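Probable fumarate reductase Ifc3 (Shewanella frigidimarina, PDB 1QO8) catalyses the essentially one-way reduction of fumarate to succinate in vitro, using one FAD and four covalently bound c-type hemes per subunit of a homodimer. Local coordinates at residues T26-H31 against T267-R272; H31-C36 against D62-S67; K99-G104 against H290-G295. All coordinates share one frame; numbering follows the deposited sequence.

Contact 1 of 3, residues T26-H31 against T267-R272. With FAD (flavin-adenine dinucleotide), chain G.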
# COMPACT_ATOMS: atom_id res chain seq x y z
N THR A 26 -29.12 -12.76 -22.72
CA THR A 26 -28.70 -12.59 -21.36
C THR A 26 -27.16 -12.50 -21.21
O THR A 26 -26.36 -12.82 -22.09
CB THR A 26 -29.17 -13.74 -20.45
OG1 THR A 26 -28.53 -14.96 -20.92
CG2 THR A 26 -30.70 -13.85 -20.58
N ASP A 27 -26.75 -11.90 -20.09
CA ASP A 27 -25.31 -11.72 -19.80
C ASP A 27 -24.54 -13.03 -19.93
O ASP A 27 -23.54 -13.01 -20.63
CB ASP A 27 -25.15 -11.04 -18.43
CG ASP A 27 -25.63 -9.59 -18.62
OD1 ASP A 27 -25.46 -8.93 -19.66
OD2 ASP A 27 -26.14 -9.09 -17.61
N SER A 28 -25.09 -14.12 -19.39
CA SER A 28 -24.48 -15.40 -19.44
C SER A 28 -24.69 -16.06 -20.81
O SER A 28 -24.15 -17.18 -20.92
CB SER A 28 -24.87 -16.38 -18.36
OG SER A 28 -24.95 -15.86 -17.08
N GLU A 29 -25.34 -15.48 -21.81
CA GLU A 29 -25.58 -16.15 -23.10
C GLU A 29 -26.11 -17.56 -23.04
O GLU A 29 -25.81 -18.50 -23.82
CB GLU A 29 -24.34 -16.00 -23.98
CG GLU A 29 -23.87 -14.52 -24.03
CD GLU A 29 -22.58 -14.30 -24.77
OE1 GLU A 29 -21.88 -15.26 -25.22
OE2 GLU A 29 -22.14 -13.15 -25.04
N THR A 30 -26.96 -17.84 -22.07
CA THR A 30 -27.42 -19.16 -21.70
C THR A 30 -28.15 -19.84 -22.84
O THR A 30 -27.74 -20.83 -23.47
CB THR A 30 -28.35 -18.99 -20.46
OG1 THR A 30 -27.54 -18.28 -19.50
CG2 THR A 30 -28.77 -20.31 -19.85
N HIS A 31 -29.22 -19.14 -23.25
CA HIS A 31 -30.07 -19.63 -24.35
C HIS A 31 -29.23 -19.91 -25.54
O HIS A 31 -29.38 -20.97 -26.14
CB HIS A 31 -31.15 -18.54 -24.75
CG HIS A 31 -32.10 -19.12 -25.76
ND1 HIS A 31 -33.11 -19.97 -25.35
CD2 HIS A 31 -32.18 -19.04 -27.11
CE1 HIS A 31 -33.78 -20.36 -26.44
NE2 HIS A 31 -33.25 -19.81 -27.52
N THR A 267 -24.19 -19.59 -11.84
CA THR A 267 -23.37 -18.39 -11.95
C THR A 267 -23.87 -17.41 -13.00
O THR A 267 -24.11 -17.80 -14.16
CB THR A 267 -21.92 -18.81 -12.15
OG1 THR A 267 -21.06 -17.70 -12.57
CG2 THR A 267 -22.04 -19.85 -13.22
N ARG A 268 -23.93 -16.11 -12.72
CA ARG A 268 -24.15 -15.15 -13.80
C ARG A 268 -22.79 -14.77 -14.37
O ARG A 268 -22.09 -14.02 -13.71
CB ARG A 268 -24.85 -13.93 -13.25
CG ARG A 268 -25.87 -13.07 -13.89
CD ARG A 268 -26.62 -12.11 -12.89
NE ARG A 268 -27.77 -12.77 -12.27
CZ ARG A 268 -28.83 -12.04 -11.81
NH1 ARG A 268 -28.78 -10.71 -11.91
NH2 ARG A 268 -29.91 -12.60 -11.28
N LEU A 269 -22.50 -15.07 -15.60
CA LEU A 269 -21.26 -14.87 -16.30
C LEU A 269 -21.29 -13.52 -16.97
O LEU A 269 -22.31 -12.83 -17.09
CB LEU A 269 -21.12 -16.06 -17.27
CG LEU A 269 -20.91 -17.45 -16.58
CD1 LEU A 269 -21.05 -18.59 -17.57
CD2 LEU A 269 -19.60 -17.45 -15.85
N ASN A 270 -20.12 -13.11 -17.44
CA ASN A 270 -19.86 -11.82 -18.12
C ASN A 270 -20.60 -10.69 -17.37
O ASN A 270 -21.12 -9.76 -17.98
CB ASN A 270 -20.24 -11.91 -19.57
CG ASN A 270 -19.82 -13.20 -20.23
OD1 ASN A 270 -18.60 -13.47 -20.44
ND2 ASN A 270 -20.80 -14.04 -20.68
N SER A 271 -20.50 -10.70 -16.04
CA SER A 271 -21.09 -9.73 -15.12
C SER A 271 -20.01 -9.24 -14.15
O SER A 271 -19.69 -9.90 -13.16
CB SER A 271 -22.16 -10.51 -14.30
OG SER A 271 -23.07 -10.96 -15.31
N ARG A 272 -19.45 -8.09 -14.47
CA ARG A 272 -18.45 -7.45 -13.64
C ARG A 272 -19.04 -6.46 -12.62
O ARG A 272 -19.71 -5.44 -12.96
CB ARG A 272 -17.45 -6.71 -14.55
CG ARG A 272 -16.37 -6.06 -13.69
CD ARG A 272 -15.37 -5.47 -14.69
NE ARG A 272 -14.13 -5.22 -13.99
CZ ARG A 272 -13.17 -4.43 -14.48
NH1 ARG A 272 -13.29 -3.86 -15.66
NH2 ARG A 272 -12.08 -4.25 -13.73
PA FAD G . -9.84 -16.94 -8.07
O1A FAD G . -9.86 -18.43 -8.25
O2A FAD G . -9.05 -16.15 -8.83
O5B FAD G . -11.24 -16.54 -8.68
C5B FAD G . -11.81 -15.17 -8.57
C4B FAD G . -13.11 -15.11 -9.51
O4B FAD G . -13.60 -13.69 -9.32
C3B FAD G . -12.72 -15.15 -11.02
O3B FAD G . -13.21 -16.14 -11.81
C2B FAD G . -12.77 -13.65 -11.50
O2B FAD G . -13.14 -13.46 -12.88
C1B FAD G . -13.92 -13.18 -10.68
N9A FAD G . -13.93 -11.73 -10.47
C8A FAD G . -12.86 -10.88 -10.28
N7A FAD G . -13.22 -9.63 -10.25
C5A FAD G . -14.60 -9.63 -10.41
C6A FAD G . -15.59 -8.56 -10.56
N6A FAD G . -15.31 -7.29 -10.49
N1A FAD G . -16.87 -9.00 -10.69
C2A FAD G . -17.21 -10.32 -10.86
N3A FAD G . -16.36 -11.37 -10.76
C4A FAD G . -15.08 -10.94 -10.57
N1 FAD G . -2.33 -22.34 -4.27
C2 FAD G . -2.36 -23.43 -3.55
O2 FAD G . -2.57 -23.53 -2.38
N3 FAD G . -2.13 -24.73 -4.10
C4 FAD G . -1.88 -24.75 -5.47
O4 FAD G . -1.63 -25.80 -6.00
C4X FAD G . -1.79 -23.51 -6.24
N5 FAD G . -1.49 -23.55 -7.55
C5X FAD G . -1.48 -22.42 -8.29
C6 FAD G . -1.17 -22.54 -9.66
C7 FAD G . -1.16 -21.41 -10.44
C7M FAD G . -0.85 -21.45 -11.90
C8 FAD G . -1.52 -20.15 -9.84
C8M FAD G . -1.58 -18.93 -10.70
C9 FAD G . -1.85 -20.04 -8.51
C9A FAD G . -1.85 -21.15 -7.70
N10 FAD G . -2.14 -21.16 -6.33
C10 FAD G . -2.12 -22.28 -5.59
C1' FAD G . -2.87 -20.00 -5.72
C2' FAD G . -4.38 -20.36 -5.56
O2' FAD G . -4.64 -21.08 -6.81
C3' FAD G . -5.14 -19.02 -5.72
O3' FAD G . -4.74 -18.08 -4.71
C4' FAD G . -6.60 -19.27 -5.22
O4' FAD G . -7.15 -20.20 -6.20
C5' FAD G . -7.35 -17.91 -5.39
O5' FAD G . -8.86 -18.32 -5.27
P FAD G . -9.99 -17.28 -5.23
O1P FAD G . -11.25 -18.10 -5.07
O2P FAD G . -9.59 -16.38 -4.25
O3P FAD G . -9.84 -16.57 -6.49
O HOH W 1 -25.49 -9.67 -15.32

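Contact 2 of 3, residues H31-C36 against D62-S67. With HEM (protoporphyrin IX containing Fe), chain E.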
# COMPACT_ATOMS: atom_id res chain seq x y z
N HIS A 31 -29.22 -19.14 -23.25
CA HIS A 31 -30.07 -19.63 -24.35
C HIS A 31 -29.23 -19.91 -25.54
O HIS A 31 -29.38 -20.97 -26.14
CB HIS A 31 -31.15 -18.54 -24.75
CG HIS A 31 -32.10 -19.12 -25.76
ND1 HIS A 31 -33.11 -19.97 -25.35
CD2 HIS A 31 -32.18 -19.04 -27.11
CE1 HIS A 31 -33.78 -20.36 -26.44
NE2 HIS A 31 -33.25 -19.81 -27.52
N GLU A 32 -28.35 -19.02 -26.03
CA GLU A 32 -27.60 -19.25 -27.24
C GLU A 32 -26.72 -20.52 -27.14
O GLU A 32 -26.62 -21.34 -28.11
CB GLU A 32 -26.78 -18.00 -27.55
CG GLU A 32 -27.58 -16.75 -27.85
CD GLU A 32 -28.27 -16.06 -26.72
OE1 GLU A 32 -28.08 -16.38 -25.52
OE2 GLU A 32 -29.10 -15.18 -27.06
N ASN A 33 -26.09 -20.69 -26.00
CA ASN A 33 -25.16 -21.82 -25.82
C ASN A 33 -25.93 -23.14 -25.62
O ASN A 33 -25.53 -24.21 -26.02
CB ASN A 33 -24.29 -21.60 -24.57
CG ASN A 33 -23.11 -20.71 -24.82
OD1 ASN A 33 -22.10 -21.17 -25.36
ND2 ASN A 33 -23.15 -19.39 -24.51
N ALA A 34 -27.13 -23.11 -25.05
CA ALA A 34 -27.99 -24.30 -25.07
C ALA A 34 -28.31 -24.71 -26.50
O ALA A 34 -28.26 -25.94 -26.78
CB ALA A 34 -29.21 -24.14 -24.18
N GLN A 35 -28.45 -23.79 -27.43
CA GLN A 35 -28.69 -24.03 -28.84
C GLN A 35 -27.54 -24.56 -29.63
O GLN A 35 -27.72 -25.58 -30.34
CB GLN A 35 -29.17 -22.71 -29.52
CG GLN A 35 -30.51 -22.24 -28.90
CD GLN A 35 -31.56 -23.33 -29.09
OE1 GLN A 35 -32.01 -23.81 -28.08
NE2 GLN A 35 -31.91 -23.86 -30.24
N CYS A 36 -26.32 -23.98 -29.49
CA CYS A 36 -25.11 -24.69 -29.92
C CYS A 36 -25.15 -26.15 -29.55
O CYS A 36 -24.91 -26.89 -30.49
CB CYS A 36 -23.74 -24.22 -29.35
SG CYS A 36 -23.70 -22.43 -29.08
N ASP A 62 -16.56 -27.74 -18.46
CA ASP A 62 -17.77 -27.58 -19.31
C ASP A 62 -18.12 -26.10 -19.45
O ASP A 62 -18.72 -25.56 -18.52
CB ASP A 62 -18.92 -28.28 -18.56
CG ASP A 62 -20.14 -28.34 -19.52
OD1 ASP A 62 -20.22 -27.91 -20.67
OD2 ASP A 62 -21.17 -28.85 -19.04
N ILE A 63 -17.58 -25.32 -20.36
CA ILE A 63 -17.82 -23.88 -20.41
C ILE A 63 -18.68 -23.49 -21.63
O ILE A 63 -18.75 -24.32 -22.56
CB ILE A 63 -16.46 -23.16 -20.59
CG1 ILE A 63 -15.77 -23.62 -21.86
CG2 ILE A 63 -15.62 -23.40 -19.33
CD1 ILE A 63 -14.46 -22.81 -22.12
N ASN A 64 -19.12 -22.22 -21.73
CA ASN A 64 -19.86 -21.79 -22.90
C ASN A 64 -19.09 -22.01 -24.19
O ASN A 64 -17.95 -21.55 -24.14
CB ASN A 64 -20.36 -20.36 -22.83
CG ASN A 64 -21.57 -20.18 -21.93
OD1 ASN A 64 -22.37 -21.09 -21.69
ND2 ASN A 64 -21.74 -19.02 -21.29
N CYS A 65 -19.65 -22.63 -25.28
CA CYS A 65 -19.10 -22.45 -26.59
C CYS A 65 -18.69 -21.04 -26.98
O CYS A 65 -17.71 -20.84 -27.70
CB CYS A 65 -20.04 -23.06 -27.71
SG CYS A 65 -20.95 -24.49 -27.06
N THR A 66 -19.48 -19.99 -26.69
CA THR A 66 -19.17 -18.63 -27.00
C THR A 66 -18.12 -18.04 -26.03
O THR A 66 -17.74 -16.87 -26.24
CB THR A 66 -20.50 -17.77 -26.92
OG1 THR A 66 -20.93 -17.83 -25.57
CG2 THR A 66 -21.58 -18.49 -27.81
N SER A 67 -17.45 -18.82 -25.17
CA SER A 67 -16.12 -18.46 -24.68
C SER A 67 -15.19 -18.18 -25.82
O SER A 67 -14.31 -17.29 -25.81
CB SER A 67 -15.42 -19.50 -23.76
OG SER A 67 -16.26 -19.68 -22.64
CHA HEM E . -21.75 -24.81 -38.76
CHB HEM E . -20.77 -23.55 -34.22
CHC HEM E . -25.44 -23.02 -33.19
CHD HEM E . -26.13 -25.83 -37.06
C1A HEM E . -21.08 -24.40 -37.62
C2A HEM E . -19.68 -24.10 -37.56
C3A HEM E . -19.37 -23.73 -36.31
C4A HEM E . -20.59 -23.75 -35.56
CMA HEM E . -17.96 -23.36 -35.76
CAA HEM E . -18.72 -24.21 -38.77
CBA HEM E . -17.94 -25.48 -38.65
CGA HEM E . -16.85 -25.65 -39.68
O1A HEM E . -16.62 -26.86 -39.91
O2A HEM E . -16.37 -24.56 -40.10
C1B HEM E . -21.91 -23.19 -33.57
C2B HEM E . -22.01 -22.37 -32.41
C3B HEM E . -23.30 -22.20 -32.17
C4B HEM E . -24.07 -22.95 -33.16
CMB HEM E . -20.82 -21.82 -31.56
CAB HEM E . -23.96 -21.30 -31.13
CBB HEM E . -23.55 -20.05 -30.87
C1C HEM E . -26.03 -23.84 -34.15
C2C HEM E . -27.44 -24.22 -34.17
C3C HEM E . -27.63 -24.96 -35.27
C4C HEM E . -26.38 -25.14 -35.93
CMC HEM E . -28.45 -23.76 -33.12
CAC HEM E . -28.95 -25.56 -35.85
CBC HEM E . -30.11 -24.76 -35.76
C1D HEM E . -25.05 -25.75 -37.91
C2D HEM E . -24.92 -26.35 -39.23
C3D HEM E . -23.76 -26.06 -39.69
C4D HEM E . -23.04 -25.28 -38.67
CMD HEM E . -26.15 -27.08 -39.88
CAD HEM E . -23.13 -26.45 -41.05
CBD HEM E . -22.51 -27.89 -40.81
CGD HEM E . -22.49 -28.72 -42.05
O1D HEM E . -23.54 -28.77 -42.78
O2D HEM E . -21.35 -29.26 -42.30
NA HEM E . -21.62 -24.17 -36.36
NB HEM E . -23.18 -23.45 -34.03
NC HEM E . -25.40 -24.46 -35.20
ND HEM E . -23.88 -25.14 -37.59
FE HEM E . -23.54 -24.28 -35.81

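Contact 3 of 3, residues K99-G104 against H290-G295. With HEM (protoporphyrin IX containing Fe), chain F.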
# COMPACT_ATOMS: atom_id res chain seq x y z
N LYS A 99 -13.64 -4.48 -29.61
CA LYS A 99 -12.95 -4.36 -28.33
C LYS A 99 -13.72 -5.20 -27.33
O LYS A 99 -14.93 -5.36 -27.51
CB LYS A 99 -12.95 -2.87 -27.92
CG LYS A 99 -11.98 -2.11 -28.85
CD LYS A 99 -12.10 -0.60 -28.68
CE LYS A 99 -12.78 0.11 -29.84
NZ LYS A 99 -11.87 0.43 -30.99
N SER A 100 -13.01 -5.78 -26.38
CA SER A 100 -13.66 -6.40 -25.25
C SER A 100 -14.87 -5.59 -24.80
O SER A 100 -14.83 -4.37 -24.63
CB SER A 100 -12.72 -6.53 -24.04
OG SER A 100 -13.49 -7.13 -22.97
N TRP A 101 -15.91 -6.31 -24.37
CA TRP A 101 -17.08 -5.60 -23.83
C TRP A 101 -16.69 -4.89 -22.54
O TRP A 101 -17.36 -3.97 -22.09
CB TRP A 101 -18.12 -6.66 -23.50
CG TRP A 101 -17.85 -7.61 -22.36
CD1 TRP A 101 -17.30 -8.86 -22.49
CD2 TRP A 101 -18.20 -7.45 -20.97
NE1 TRP A 101 -17.24 -9.42 -21.25
CE2 TRP A 101 -17.82 -8.64 -20.30
CE3 TRP A 101 -18.76 -6.40 -20.22
CZ2 TRP A 101 -17.96 -8.83 -18.93
CZ3 TRP A 101 -18.96 -6.59 -18.85
CH2 TRP A 101 -18.51 -7.80 -18.22
N ASP A 102 -15.75 -5.50 -21.82
CA ASP A 102 -15.40 -5.02 -20.50
C ASP A 102 -14.33 -3.93 -20.59
O ASP A 102 -13.13 -4.13 -20.58
CB ASP A 102 -15.00 -6.20 -19.62
CG ASP A 102 -14.64 -5.73 -18.22
OD1 ASP A 102 -14.71 -4.51 -17.95
OD2 ASP A 102 -14.26 -6.62 -17.43
N ASP A 103 -14.77 -2.71 -20.77
CA ASP A 103 -13.97 -1.55 -21.12
C ASP A 103 -13.68 -0.67 -19.93
O ASP A 103 -13.44 0.53 -20.10
CB ASP A 103 -14.69 -0.71 -22.19
CG ASP A 103 -16.18 -0.47 -21.98
OD1 ASP A 103 -16.79 -0.80 -20.93
OD2 ASP A 103 -16.79 0.10 -22.93
N GLY A 104 -13.60 -1.17 -18.71
CA GLY A 104 -13.41 -0.31 -17.55
C GLY A 104 -14.75 0.08 -16.93
O GLY A 104 -15.70 -0.71 -16.97
N HIS A 290 -21.84 -4.34 -14.16
CA HIS A 290 -21.81 -4.17 -15.59
C HIS A 290 -21.87 -5.52 -16.29
O HIS A 290 -20.90 -6.28 -16.26
CB HIS A 290 -20.57 -3.37 -15.97
CG HIS A 290 -20.51 -3.18 -17.45
ND1 HIS A 290 -19.35 -2.83 -18.03
CD2 HIS A 290 -21.41 -3.29 -18.45
CE1 HIS A 290 -19.50 -2.73 -19.35
NE2 HIS A 290 -20.76 -2.98 -19.61
N GLY A 291 -23.06 -5.80 -16.85
CA GLY A 291 -23.33 -7.03 -17.57
C GLY A 291 -23.03 -6.72 -19.01
O GLY A 291 -23.36 -5.60 -19.48
N LYS A 292 -22.46 -7.72 -19.69
CA LYS A 292 -22.06 -7.49 -21.09
C LYS A 292 -23.26 -7.07 -21.95
O LYS A 292 -23.04 -6.38 -22.95
CB LYS A 292 -21.54 -8.86 -21.59
CG LYS A 292 -21.28 -8.94 -23.10
CD LYS A 292 -20.64 -10.32 -23.41
CE LYS A 292 -20.19 -10.39 -24.89
NZ LYS A 292 -19.81 -11.87 -25.09
N HIS A 293 -24.39 -7.71 -21.76
CA HIS A 293 -25.52 -7.44 -22.70
C HIS A 293 -26.48 -6.44 -22.08
O HIS A 293 -26.99 -5.53 -22.66
CB HIS A 293 -26.27 -8.79 -22.98
CG HIS A 293 -25.30 -9.55 -23.89
ND1 HIS A 293 -24.73 -10.78 -23.61
CD2 HIS A 293 -24.79 -9.18 -25.07
CE1 HIS A 293 -23.94 -11.11 -24.61
NE2 HIS A 293 -23.94 -10.13 -25.49
N THR A 294 -26.67 -6.61 -20.78
CA THR A 294 -27.72 -5.83 -20.11
C THR A 294 -27.20 -4.47 -19.67
O THR A 294 -28.00 -3.58 -19.48
CB THR A 294 -28.22 -6.65 -18.92
OG1 THR A 294 -27.30 -6.65 -17.87
CG2 THR A 294 -28.50 -8.06 -19.35
N GLY A 295 -25.88 -4.29 -19.53
CA GLY A 295 -25.38 -2.97 -19.16
C GLY A 295 -25.30 -2.90 -17.65
O GLY A 295 -25.24 -3.93 -16.94
CHA HEM F . -25.34 -11.28 -29.77
CHB HEM F . -28.43 -9.99 -33.34
CHC HEM F . -28.21 -14.40 -35.32
CHD HEM F . -25.11 -15.68 -31.81
C1A HEM F . -26.24 -10.59 -30.57
C2A HEM F . -26.73 -9.26 -30.25
C3A HEM F . -27.54 -8.93 -31.25
C4A HEM F . -27.60 -10.00 -32.20
CMA HEM F . -28.32 -7.62 -31.47
CAA HEM F . -26.35 -8.42 -28.99
CBA HEM F . -25.05 -7.70 -28.77
CGA HEM F . -24.79 -6.67 -27.70
O1A HEM F . -24.13 -5.64 -28.13
O2A HEM F . -25.15 -6.78 -26.48
C1B HEM F . -28.54 -11.02 -34.24
C2B HEM F . -29.18 -10.97 -35.55
C3B HEM F . -29.08 -12.17 -36.13
C4B HEM F . -28.44 -13.04 -35.16
CMB HEM F . -29.77 -9.68 -36.15
CAB HEM F . -29.47 -12.61 -37.54
CBB HEM F . -29.39 -11.98 -38.74
C1C HEM F . -27.39 -15.16 -34.50
C2C HEM F . -27.09 -16.57 -34.65
C3C HEM F . -26.22 -16.89 -33.73
C4C HEM F . -25.95 -15.73 -32.91
CMC HEM F . -27.70 -17.46 -35.76
CAC HEM F . -25.43 -18.20 -33.46
CBC HEM F . -24.89 -18.89 -34.50
C1D HEM F . -24.86 -14.62 -30.96
C2D HEM F . -23.98 -14.60 -29.82
C3D HEM F . -24.04 -13.39 -29.29
C4D HEM F . -25.00 -12.58 -30.07
CMD HEM F . -23.14 -15.84 -29.39
CAD HEM F . -23.28 -12.74 -28.11
CBD HEM F . -22.12 -11.89 -28.72
CGD HEM F . -21.28 -12.58 -29.78
O1D HEM F . -20.88 -13.75 -29.49
O2D HEM F . -21.00 -12.03 -30.86
NA HEM F . -26.85 -11.06 -31.73
NB HEM F . -28.09 -12.29 -34.05
NC HEM F . -26.71 -14.67 -33.39
ND HEM F . -25.45 -13.39 -31.08
FE HEM F . -26.71 -12.87 -32.61
O HOH W 2 -20.02 -3.44 -22.77
O HOH W 3 -16.72 -2.98 -17.18

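Contact 1 of 3, residues T26-H31 against T267-R272
Two direct hydrogen bonds join S28 and D27 to the chain at L269 and N270, each pairing a side chain with a backbone group. The hydroxyl of S28 accepts a hydrogen bond from the peptide N-H of L269, OG to N 3.0 Å. In the reverse sense, N270 ND2 donates to the carbonyl O of D27 over 2.9 Å, nearly straight (163° at the hydrogen). The carbonyl lies close to the N270 amide plane, while ND2 itself sits tilted 25° out of the carbonyl plane. N270 carries its amide beside its own backbone N, chi1 -43°, and its CB already points at the other segment.

A third link runs through water. The carboxylate oxygen D27 OD2 and S271 OG each accept a hydrogen bond from one water, 2.5 Å and 2.7 Å from its oxygen respectively. S271 OG donates to L269 O at 2.7 Å, from above the carbonyl plane, and this fixes the hydroxyl's rotation.

Apolar contact is light: S28 CB lies 3.9 Å from L269 CB, and the methylene of D27 rests near L269 O and S271 OG.

The polar ends have partners outside the pair. D27 meets H293 N through OD1 and T294 OG1 through OD2, E29 OE2 forms a salt bridge with K292, and R268 NH1 pairs with E120.

The type I turn T26-E29, just ahead of helix 30-40 in the cytochrome domain, thus docks on the edge of the flavoprotein domain, where 267-268 is an outermost strand of the parallel sheet beside D151, which binds FAD. S271 O and the R272 side chain reach the adenine. With so little apolar contact, the turn is held mainly by directional bonds, two of them direct and one relayed by water.

Contact 2 of 3, residues H31-C36 against D62-S67
N33 turns its amide to lie beside its backbone N (chi1 -82°), and its second torsion sets OD1 and ND2 against the loop that carries T66. There the T66 hydroxyl stands between its own N and carbonyl carbon, within range of the amide. The result is a two-way grip on one residue: N33 OD1 accepts from T66 N at 3.2 Å, in the carbonyl plane and on a lone pair, while N33 ND2 donates to T66 OG1 at 2.9 Å with an angle of 165° at the hydrogen. Both ends of the amide are used, which holds it flat and decides its rotation. ND2 also reaches back to E29 O, and T66 OG1 has a further partner in E29 OE1.

N64 lies across N33 as a lid. Their amide planes stack only 14° apart, with N64 CG 3.1 Å from N33 ND2.

These bonds tie helix 30-40 to the loop 62-67 inside the multiheme cytochrome c3 domain, between two heme attachment sites. C36 and C65 are, by similarity, the first cysteines of the motifs that hold hemes 2 and 3, each motif also supplying an axial histidine, H40 and H69.

The two cysteines themselves touch side by side, C36 CB to C65 SG 3.6 Å. C36 SG is directed at the vinyl-derived carbon CAB of its heme. At 2.4 Å the pair is too close for a non-bonded contact yet longer than a thioether bond; this is consistent with the covalent attachment expected by similarity, but the length is doubtful. T66 CG2 faces CBB of the same heme at 4.0 Å, and Q35 O approaches its methyl CMC at 3.4 Å.

Contact 3 of 3, residues K99-G104 against H290-G295
W101 fits its indole against H290 and K292, where the linking chain 99-104 crosses the turn between the antiparallel strands 284-291 and 295-301 of the flavoprotein domain. The backbone pair G291 and G295, bonded N to O both ways, closes that hairpin turn.

The indole is set by chi1 68°, CG lying between the backbone N and carbonyl carbon, with the second torsion turning the ring broadside to K292. K292 CB stands over the five-membered ring, 3.9 Å from its centroid and 19° off the normal, a CH-pi contact. Because the lysine is extended throughout, its methylenes continue along the indole, CD 3.8 Å from W101 CD1, and carry the ammonium on toward E29. D102 CB covers the opposite face, so the indole is sandwiched between aliphatic groups.

H290 swings its imidazole out with CG anti to the backbone N, offering a face to the six-membered edge of W101. This is a T-shaped pair: centroids 5.1 Å apart, planes at 79°, CZ3 over the middle of the imidazole. The same edge lies by H290 O, 3.3 Å from CZ3.

No direct polar bond joins the segments; two waters add polar links between them. One donates to W101 O and lies a long 3.3 Å from H290 NE2. The other donates to D102 OD1 and G104 O, which holds the loop's last residues to the histidine. D102 also pairs with R272. That second water sits at the edge of the imidazole, in its plane, its oxygen 2.8 Å from H290 ND1.

Contact 2 is the buried one, wholly within the cytochrome domain; contact 1 is partly buried at the seam between the heme and flavin domains, and contact 3 lies at the surface. Contacts 1 and 2 share H31 and helix 30-40, and a probable side-chain hydrogen bond runs between them. Contacts 1 and 3 meet through adjacent strands 271-278 and 284-291 of one sheet, and acidic side chains of 26-31 reach across to 290-295. Contacts 2 and 3 do not touch, their nearest atoms about 6 Å apart. Direct polar bonds dominate 1 and 2, whereas aromatic and aliphatic faces plus bridging water characterise 3.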